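Local coordinates for RagA protein (Porphyromonas gingivalis, PDB 6SLN) that probably imports nutrients, likely peptides, across the outer membrane as a TonB-dependent receptor with a plugged beta-barrel, at residues V729-G743 and A755-L769. Numbering follows the deposited sequence.
Sequences VGSMKNTGVDLSLKG and ASANFNYNRQEITKL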
loop_
_atom_site.group_PDB
_atom_site.type_symbol
_atom_site.label_atom_id
_atom_site.label_comp_id
_atom_site.label_asym_id
_atom_site.label_seq_id
_atom_site.Cartn_x
_atom_site.Cartn_y
_atom_site.Cartn_z
ATOM N N VAL A 729 -35.050 -6.920 17.328
ATOM C CA VAL A 729 -36.390 -6.643 16.844
ATOM C C VAL A 729 -37.002 -7.897 16.216
ATOM O O VAL A 729 -36.342 -8.624 15.464
ATOM C CB VAL A 729 -36.339 -5.458 15.860
ATOM C CG1 VAL A 729 -37.454 -5.555 14.871
ATOM C CG2 VAL A 729 -36.426 -4.138 16.622
ATOM N N GLY A 730 -38.259 -8.185 16.550
ATOM C CA GLY A 730 -38.926 -9.321 15.977
ATOM C C GLY A 730 -38.469 -10.642 16.563
ATOM O O GLY A 730 -37.705 -10.706 17.526
ATOM N N SER A 731 -38.979 -11.723 15.972
ATOM C CA SER A 731 -38.605 -13.060 16.423
ATOM C C SER A 731 -39.066 -14.100 15.408
ATOM O O SER A 731 -40.026 -13.886 14.663
ATOM C CB SER A 731 -39.188 -13.375 17.806
ATOM O OG SER A 731 -40.582 -13.175 17.807
ATOM N N MET A 732 -38.356 -15.218 15.397
ATOM C CA MET A 732 -38.606 -16.368 14.546
ATOM C C MET A 732 -38.741 -17.604 15.413
ATOM O O MET A 732 -38.778 -17.531 16.643
ATOM C CB MET A 732 -37.477 -16.614 13.545
ATOM C CG MET A 732 -37.276 -15.589 12.479
ATOM S SD MET A 732 -35.712 -15.989 11.689
ATOM C CE MET A 732 -36.213 -17.487 10.817
ATOM N N LYS A 733 -38.737 -18.754 14.747
ATOM C CA LYS A 733 -38.964 -20.055 15.352
ATOM C C LYS A 733 -38.658 -21.102 14.287
ATOM O O LYS A 733 -38.954 -20.897 13.104
ATOM C CB LYS A 733 -40.409 -20.177 15.857
ATOM C CG LYS A 733 -40.687 -21.325 16.817
ATOM C CD LYS A 733 -42.198 -21.650 16.841
ATOM C CE LYS A 733 -42.721 -21.750 18.260
ATOM N NZ LYS A 733 -43.649 -22.901 18.477
ATOM N N ASN A 734 -38.045 -22.203 14.708
ATOM C CA ASN A 734 -37.649 -23.265 13.799
ATOM C C ASN A 734 -37.993 -24.592 14.447
ATOM O O ASN A 734 -37.495 -24.897 15.535
ATOM C CB ASN A 734 -36.157 -23.182 13.474
ATOM C CG ASN A 734 -35.895 -22.379 12.227
ATOM O OD1 ASN A 734 -36.176 -22.826 11.119
ATOM N ND2 ASN A 734 -35.364 -21.189 12.393
ATOM N N THR A 735 -38.853 -25.370 13.794
ATOM C CA THR A 735 -39.324 -26.629 14.350
ATOM C C THR A 735 -39.134 -27.710 13.304
ATOM O O THR A 735 -39.495 -27.514 12.139
ATOM C CB THR A 735 -40.778 -26.505 14.785
ATOM O OG1 THR A 735 -40.871 -25.429 15.726
ATOM C CG2 THR A 735 -41.296 -27.813 15.424
ATOM N N GLY A 736 -38.542 -28.829 13.712
ATOM C CA GLY A 736 -38.128 -29.814 12.734
ATOM C C GLY A 736 -37.740 -31.129 13.373
ATOM O O GLY A 736 -37.800 -31.297 14.596
ATOM N N VAL A 737 -37.326 -32.062 12.507
ATOM C CA VAL A 737 -37.039 -33.446 12.867
ATOM C C VAL A 737 -35.692 -33.850 12.276
ATOM O O VAL A 737 -35.323 -33.399 11.189
ATOM C CB VAL A 737 -38.162 -34.377 12.377
ATOM C CG1 VAL A 737 -37.715 -35.823 12.406
ATOM C CG2 VAL A 737 -39.395 -34.184 13.251
ATOM N N ASP A 738 -34.944 -34.676 13.008
ATOM C CA ASP A 738 -33.633 -35.168 12.602
ATOM C C ASP A 738 -33.692 -36.686 12.580
ATOM O O ASP A 738 -33.800 -37.310 13.639
ATOM C CB ASP A 738 -32.547 -34.701 13.569
ATOM C CG ASP A 738 -31.940 -33.367 13.181
ATOM O OD1 ASP A 738 -30.879 -33.011 13.754
ATOM O OD2 ASP A 738 -32.522 -32.673 12.322
ATOM N N LEU A 739 -33.605 -37.292 11.396
ATOM C CA LEU A 739 -33.618 -38.745 11.270
ATOM C C LEU A 739 -32.316 -39.220 10.641
ATOM O O LEU A 739 -31.868 -38.664 9.633
ATOM C CB LEU A 739 -34.810 -39.234 10.446
ATOM C CG LEU A 739 -34.819 -40.754 10.263
ATOM C CD1 LEU A 739 -34.767 -41.461 11.610
ATOM C CD2 LEU A 739 -36.032 -41.206 9.481
ATOM N N SER A 740 -31.719 -40.255 11.233
ATOM C CA SER A 740 -30.431 -40.773 10.794
ATOM C C SER A 740 -30.448 -42.291 10.913
ATOM O O SER A 740 -30.854 -42.832 11.946
ATOM C CB SER A 740 -29.295 -40.149 11.624
ATOM O OG SER A 740 -28.114 -40.917 11.563
ATOM N N LEU A 741 -30.047 -42.970 9.835
ATOM C CA LEU A 741 -30.032 -44.426 9.764
ATOM C C LEU A 741 -28.712 -44.901 9.178
ATOM O O LEU A 741 -28.201 -44.321 8.213
ATOM C CB LEU A 741 -31.173 -44.962 8.905
ATOM C CG LEU A 741 -32.508 -44.253 9.096
ATOM C CD1 LEU A 741 -33.452 -44.624 7.969
ATOM C CD2 LEU A 741 -33.103 -44.591 10.469
ATOM N N LYS A 742 -28.166 -45.958 9.765
ATOM C CA LYS A 742 -26.936 -46.573 9.293
ATOM C C LYS A 742 -27.092 -48.080 9.452
ATOM O O LYS A 742 -27.804 -48.547 10.345
ATOM C CB LYS A 742 -25.713 -46.026 10.063
ATOM C CG LYS A 742 -24.399 -46.794 9.906
ATOM C CD LYS A 742 -24.216 -47.891 10.969
ATOM C CE LYS A 742 -22.912 -48.676 10.755
ATOM N NZ LYS A 742 -23.057 -49.824 9.809
ATOM N N GLY A 743 -26.447 -48.840 8.569
ATOM C CA GLY A 743 -26.559 -50.284 8.653
ATOM C C GLY A 743 -25.457 -50.983 7.890
ATOM O O GLY A 743 -24.611 -50.356 7.250
ATOM N N ALA A 755 -24.999 -49.159 4.070
ATOM C CA ALA A 755 -25.883 -48.065 3.694
ATOM C C ALA A 755 -26.019 -47.076 4.839
ATOM O O ALA A 755 -26.039 -47.449 6.019
ATOM C CB ALA A 755 -27.271 -48.572 3.299
ATOM N N SER A 756 -26.115 -45.811 4.476
ATOM C CA SER A 756 -26.296 -44.736 5.429
ATOM C C SER A 756 -27.375 -43.833 4.866
ATOM O O SER A 756 -27.321 -43.462 3.690
ATOM C CB SER A 756 -24.986 -43.978 5.651
ATOM O OG SER A 756 -25.224 -42.613 5.939
ATOM N N ALA A 757 -28.371 -43.522 5.681
ATOM C CA ALA A 757 -29.470 -42.659 5.287
ATOM C C ALA A 757 -29.473 -41.433 6.183
ATOM O O ALA A 757 -28.826 -41.399 7.229
ATOM C CB ALA A 757 -30.813 -43.398 5.368
ATOM N N ASN A 758 -30.235 -40.428 5.783
ATOM C CA ASN A 758 -30.075 -39.115 6.386
ATOM C C ASN A 758 -31.237 -38.209 6.002
ATOM O O ASN A 758 -31.582 -38.116 4.819
ATOM C CB ASN A 758 -28.732 -38.542 5.932
ATOM C CG ASN A 758 -28.459 -37.204 6.496
ATOM O OD1 ASN A 758 -27.890 -37.091 7.571
ATOM N ND2 ASN A 758 -28.846 -36.164 5.773
ATOM N N PHE A 759 -31.857 -37.541 6.972
ATOM C CA PHE A 759 -33.029 -36.737 6.646
ATOM C C PHE A 759 -33.305 -35.708 7.736
ATOM O O PHE A 759 -33.132 -35.991 8.924
ATOM C CB PHE A 759 -34.271 -37.620 6.447
ATOM C CG PHE A 759 -35.542 -36.841 6.273
ATOM C CD1 PHE A 759 -35.986 -36.496 5.005
ATOM C CD2 PHE A 759 -36.297 -36.448 7.370
ATOM C CE1 PHE A 759 -37.154 -35.773 4.832
ATOM C CE2 PHE A 759 -37.467 -35.723 7.201
ATOM C CZ PHE A 759 -37.901 -35.388 5.929
ATOM N N ASN A 760 -33.770 -34.527 7.318
ATOM C CA ASN A 760 -34.331 -33.535 8.229
ATOM C C ASN A 760 -35.451 -32.774 7.536
ATOM O O ASN A 760 -35.302 -32.358 6.384
ATOM C CB ASN A 760 -33.278 -32.541 8.720
ATOM C CG ASN A 760 -33.897 -31.250 9.297
ATOM O OD1 ASN A 760 -34.091 -30.259 8.587
ATOM N ND2 ASN A 760 -34.195 -31.266 10.591
ATOM N N TYR A 761 -36.564 -32.595 8.242
ATOM C CA TYR A 761 -37.572 -31.614 7.878
ATOM C C TYR A 761 -37.474 -30.413 8.816
ATOM O O TYR A 761 -37.146 -30.560 9.997
ATOM C CB TYR A 761 -38.979 -32.208 7.951
ATOM C CG TYR A 761 -40.055 -31.193 7.629
ATOM C CD1 TYR A 761 -40.279 -30.795 6.324
ATOM C CD2 TYR A 761 -40.830 -30.619 8.631
ATOM C CE1 TYR A 761 -41.245 -29.867 6.017
ATOM C CE2 TYR A 761 -41.802 -29.679 8.332
ATOM C CZ TYR A 761 -42.006 -29.307 7.017
ATOM O OH TYR A 761 -42.967 -28.372 6.685
ATOM N N ASN A 762 -37.760 -29.219 8.298
ATOM C CA ASN A 762 -37.737 -28.042 9.155
ATOM C C ASN A 762 -38.777 -27.019 8.732
ATOM O O ASN A 762 -38.757 -26.549 7.590
ATOM C CB ASN A 762 -36.368 -27.397 9.157
ATOM C CG ASN A 762 -36.288 -26.278 10.159
ATOM O OD1 ASN A 762 -35.995 -26.508 11.327
ATOM N ND2 ASN A 762 -36.603 -25.064 9.720
ATOM N N ARG A 763 -39.639 -26.629 9.671
ATOM C CA ARG A 763 -40.663 -25.616 9.440
ATOM C C ARG A 763 -40.247 -24.326 10.130
ATOM O O ARG A 763 -40.097 -24.294 11.356
ATOM C CB ARG A 763 -42.035 -26.072 9.946
ATOM C CG ARG A 763 -43.217 -25.191 9.501
ATOM C CD ARG A 763 -43.187 -24.926 8.001
ATOM N NE ARG A 763 -44.435 -24.422 7.409
ATOM C CZ ARG A 763 -45.103 -23.361 7.852
ATOM N NH1 ARG A 763 -44.678 -22.702 8.925
ATOM N NH2 ARG A 763 -46.199 -22.964 7.226
ATOM N N GLN A 764 -40.067 -23.276 9.334
ATOM C CA GLN A 764 -39.735 -21.937 9.796
ATOM C C GLN A 764 -41.014 -21.153 10.081
ATOM O O GLN A 764 -42.058 -21.394 9.473
ATOM C CB GLN A 764 -38.906 -21.215 8.732
ATOM C CG GLN A 764 -38.021 -20.108 9.226
ATOM C CD GLN A 764 -37.696 -19.105 8.130
ATOM O OE1 GLN A 764 -38.514 -18.231 7.818
ATOM N NE2 GLN A 764 -36.497 -19.230 7.533
ATOM N N GLU A 765 -40.926 -20.209 11.024
ATOM C CA GLU A 765 -42.072 -19.349 11.317
ATOM C C GLU A 765 -41.535 -18.061 11.932
ATOM O O GLU A 765 -41.195 -18.035 13.119
ATOM C CB GLU A 765 -43.082 -20.020 12.242
ATOM C CG GLU A 765 -44.365 -19.164 12.454
ATOM C CD GLU A 765 -45.321 -19.681 13.537
ATOM O OE1 GLU A 765 -45.349 -20.898 13.812
ATOM O OE2 GLU A 765 -46.061 -18.855 14.108
ATOM N N ILE A 766 -41.459 -17.011 11.111
ATOM C CA ILE A 766 -41.396 -15.661 11.650
ATOM C C ILE A 766 -42.521 -15.503 12.652
ATOM O O ILE A 766 -43.622 -16.012 12.441
ATOM C CB ILE A 766 -41.510 -14.634 10.512
ATOM C CG1 ILE A 766 -40.436 -14.914 9.447
ATOM C CG2 ILE A 766 -41.448 -13.208 11.065
ATOM C CD1 ILE A 766 -40.698 -14.238 8.131
ATOM N N THR A 767 -42.253 -14.846 13.771
ATOM C CA THR A 767 -43.315 -14.600 14.738
ATOM C C THR A 767 -43.479 -13.128 15.105
ATOM O O THR A 767 -44.501 -12.767 15.698
ATOM C CB THR A 767 -43.098 -15.446 16.012
ATOM O OG1 THR A 767 -41.751 -15.324 16.471
ATOM C CG2 THR A 767 -43.358 -16.909 15.723
ATOM N N LYS A 768 -42.533 -12.268 14.747
ATOM C CA LYS A 768 -42.609 -10.849 15.054
ATOM C C LYS A 768 -41.614 -10.147 14.155
ATOM O O LYS A 768 -40.540 -10.693 13.873
ATOM C CB LYS A 768 -42.295 -10.560 16.532
ATOM C CG LYS A 768 -42.658 -9.157 16.993
ATOM C CD LYS A 768 -42.203 -8.853 18.442
ATOM C CE LYS A 768 -42.714 -9.866 19.447
ATOM N NZ LYS A 768 -41.635 -10.836 19.813
ATOM N N LEU A 769 -41.959 -8.927 13.728
ATOM C CA LEU A 769 -41.116 -8.205 12.781
ATOM C C LEU A 769 -40.710 -6.883 13.407
ATOM O O LEU A 769 -40.132 -6.879 14.483
ATOM C CB LEU A 769 -41.789 -8.073 11.440
ATOM C CG LEU A 769 -41.876 -9.377 10.664
ATOM C CD1 LEU A 769 -42.902 -9.304 9.534
ATOM C CD2 LEU A 769 -40.492 -9.718 10.171
HETATM O O HOH W 1 -35.460 -21.757 8.489
#
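N762 lays its side-chain amide across that of N734, the two planes 34° apart. ND2 of N762 donates to OD1 of N734 at 2.7 Å, in the carbonyl plane and on a lone pair. A water also donates to N734 OD1 and accepts from Q764 NE2, so that oxygen takes two bonds. Q764 OE1 accepts a hydrogen bond from the backbone N of N791. Methyl CE of M732 reaches the amide of Q764, 3.5 Å from CD.

Further along, N760 carries its CG anti to the backbone N (chi1 162°), and its ND2 donates to D738 OD2 at 2.8 Å, nearly along the C-O axis. This carboxylate and amide stand almost perpendicular, 80° apart. The other carboxylate oxygen of D738 takes a salt bridge from K187 and a hydrogen bond from H147. N762 OD1 bonds Y703 of strand 696-715, and N734 ND2 bonds the backbone O of T149.

The backbones pair antiparallel from N734–Q764 to G743–A755. T735 and R763 bond both ways, with R763 N 2.6 Å from T735 O. Beyond N734–Q764, T767 and K768 both face S731 in a classic beta bulge; both backbone N atoms donate to S731 O. S731 OG and T767 OG1 also share a hydrogen bond at 2.8 Å.

This is a barrel-wall hairpin of the TonB-dependent receptor fold, with strands 696-715 and 844-853 alongside. V737, L739, L741, A757, F759 and Y761 lie on the face opposite N734, D738, N760 and N762. One face is thus largely apolar, while the other carries amide and carboxylate pairs whose outer bonds extend to H147, T149 and K187, consistent with a polar barrel interior facing the plug.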